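Local structure of HMG box-containing protein 1 (Homo sapiens, 3QVE) at residues A[52-57]-A[84-89]. The protein represses transcription by binding the promoters of target genes, taking part in control of the cell cycle and the Wnt pathway, this chain being its AXH domain. Residues are numbered along the deposited sequence; the frame is centred on the assembly and turned at random.
Sequences KGYGSD and VEDGLL. With EDO (1,2-ethanediol), chain H.
A single side chain, Tyr54, carries the one direct hydrogen bond between these two loops: its phenol OH donates to the backbone carbonyl of Gly87, and the bond is short, with OH and Gly87 O 2.6 Å apart. The hydroxyl meets the carbonyl at a C=O...donor angle of 143°, tilted 23° from the carbonyl plane. Tyrosine suits the place because its long flat ring spans the gap between the backbones and still ends in a donor. CG lies anti to the backbone N (chi1 -176°), which carries the ring across so that its hydroxyl end reaches 84-89. There Asp86 O lies at the ring edge, 3.5 Å from Tyr54 CE1. The aliphatic chain of Leu89 suits the outer end of the ring, with Leu89 CB 4.1 Å from Tyr54 CZ and CD2 against CE2. Phe20 stacks edge-to-face with the same ring. A phenylalanine in place of Tyr54 would probably leave the Gly87 carbonyl without its phenolic donor and remove the direct bond between the segments.

Asp86 runs alongside the ring in the opposite sense, its CB 3.8 Å from Tyr54 CE1, and its carboxylate is linked to 52-57 through a water. This water takes the N-H of Gly55 (Gly55 N to the water O 2.9 Å) and donates to Asp86 OD2, so an acidic side chain completes a second, solvent-mediated link. A 1,2-ethanediol, probably from the crystallisation liquor, donates to Asp86 O.

Glycines accommodate the bends: Gly53, Gly55 and Gly87 all have positive phi. Gly53 to Ser56 form a type II beta turn, closed by Ser56 N bonding to Gly53 O. Within the AXH domain, a beta turn preceding strand 59-69 is thus tied by a buried tyrosine to the connection between antiparallel strands 72-80 and 89-94.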
loop_
_atom_site.group_PDB
_atom_site.type_symbol
_atom_site.label_atom_id
_atom_site.label_comp_id
_atom_site.label_asym_id
_atom_site.label_seq_id
_atom_site.Cartn_x
_atom_site.Cartn_y
_atom_site.Cartn_z
ATOM N N LYS A 52 -0.544 2.986 15.440
ATOM C CA LYS A 52 -1.847 3.631 15.315
ATOM C C LYS A 52 -1.658 4.966 14.600
ATOM O O LYS A 52 -0.813 5.776 15.014
ATOM C CB LYS A 52 -2.511 3.874 16.681
ATOM C CG LYS A 52 -3.841 4.659 16.590
ATOM C CD LYS A 52 -4.408 5.064 17.958
ATOM C CE LYS A 52 -5.695 5.876 17.797
ATOM N NZ LYS A 52 -6.115 6.542 19.061
ATOM N N GLY A 53 -2.431 5.188 13.532
ATOM C CA GLY A 53 -2.396 6.461 12.840
ATOM C C GLY A 53 -1.274 6.539 11.812
ATOM O O GLY A 53 -1.150 7.564 11.140
ATOM N N TYR A 54 -0.464 5.485 11.668
ATOM C CA TYR A 54 0.623 5.515 10.694
ATOM C C TYR A 54 0.063 5.733 9.294
ATOM O O TYR A 54 -0.801 5.006 8.845
ATOM C CB TYR A 54 1.436 4.239 10.700
ATOM C CG TYR A 54 2.633 4.303 9.764
ATOM C CD1 TYR A 54 3.908 4.675 10.231
ATOM C CD2 TYR A 54 2.499 3.957 8.422
ATOM C CE1 TYR A 54 5.000 4.707 9.348
ATOM C CE2 TYR A 54 3.566 3.996 7.531
ATOM C CZ TYR A 54 4.818 4.373 8.006
ATOM O OH TYR A 54 5.847 4.433 7.098
ATOM N N GLY A 55 0.567 6.761 8.624
ATOM C CA GLY A 55 0.178 7.071 7.272
ATOM C C GLY A 55 -1.218 7.629 7.098
ATOM O O GLY A 55 -1.789 7.520 6.008
ATOM N N SER A 56 -1.779 8.203 8.151
ATOM C CA SER A 56 -3.159 8.682 8.110
ATOM C C SER A 56 -3.386 9.857 7.119
ATOM O O SER A 56 -4.493 10.123 6.734
ATOM C CB SER A 56 -3.602 9.127 9.522
ATOM O OG SER A 56 -2.755 10.156 9.972
ATOM N N ASP A 57 -2.339 10.585 6.780
ATOM C CA ASP A 57 -2.396 11.608 5.767
ATOM C C ASP A 57 -2.045 11.080 4.371
ATOM O O ASP A 57 -1.890 11.865 3.462
ATOM C CB ASP A 57 -1.410 12.739 6.083
ATOM C CG ASP A 57 -1.772 13.499 7.328
ATOM O OD1 ASP A 57 -2.913 13.981 7.381
ATOM O OD2 ASP A 57 -0.916 13.622 8.230
ATOM N N VAL A 84 9.257 12.189 9.814
ATOM C CA VAL A 84 10.518 11.450 9.965
ATOM C C VAL A 84 10.502 10.410 11.066
ATOM O O VAL A 84 11.000 9.291 10.892
ATOM C CB VAL A 84 11.732 12.405 10.154
ATOM C CG1 VAL A 84 13.027 11.612 10.428
ATOM C CG2 VAL A 84 11.886 13.324 8.899
ATOM N N GLU A 85 9.877 10.748 12.185
ATOM C CA GLU A 85 9.911 9.887 13.371
ATOM C C GLU A 85 9.133 8.599 13.144
ATOM O O GLU A 85 9.479 7.578 13.721
ATOM C CB GLU A 85 9.402 10.609 14.652
ATOM C CG GLU A 85 8.673 11.972 14.440
ATOM C CD GLU A 85 9.616 13.079 13.897
ATOM O OE1 GLU A 85 9.326 13.678 12.821
ATOM O OE2 GLU A 85 10.676 13.306 14.544
ATOM N N ASP A 86 8.084 8.647 12.316
ATOM C CA ASP A 86 7.321 7.437 11.978
ATOM C C ASP A 86 8.105 6.463 11.081
ATOM O O ASP A 86 7.911 5.230 11.162
ATOM C CB ASP A 86 5.995 7.820 11.299
ATOM C CG ASP A 86 5.004 8.391 12.290
ATOM O OD1 ASP A 86 5.335 8.401 13.467
ATOM O OD2 ASP A 86 3.917 8.822 11.913
ATOM N N GLY A 87 8.984 7.017 10.250
ATOM C CA GLY A 87 9.840 6.232 9.376
ATOM C C GLY A 87 9.144 5.781 8.100
ATOM O O GLY A 87 7.892 5.796 7.993
ATOM N N LEU A 88 9.967 5.373 7.135
ATOM C CA LEU A 88 9.478 4.827 5.870
ATOM C C LEU A 88 8.864 3.453 6.052
ATOM O O LEU A 88 9.062 2.769 7.084
ATOM C CB LEU A 88 10.617 4.777 4.862
ATOM C CG LEU A 88 11.346 6.120 4.615
ATOM C CD1 LEU A 88 12.428 5.948 3.536
ATOM C CD2 LEU A 88 10.363 7.252 4.255
ATOM N N LEU A 89 8.110 3.043 5.045
ATOM C CA LEU A 89 7.521 1.690 4.987
ATOM C C LEU A 89 7.826 1.100 3.650
ATOM O O LEU A 89 7.547 1.752 2.639
ATOM C CB LEU A 89 6.000 1.770 5.118
ATOM C CG LEU A 89 5.148 0.504 4.882
ATOM C CD1 LEU A 89 5.463 -0.562 5.886
ATOM C CD2 LEU A 89 3.664 0.850 4.912
HETATM C C1 EDO H . 7.252 3.344 13.977
HETATM O O1 EDO H . 6.269 4.147 13.300
HETATM C C2 EDO H . 8.240 4.203 14.785
HETATM O O2 EDO H . 7.660 4.705 15.995
HETATM O O HOH W 1 2.251 8.767 9.832
#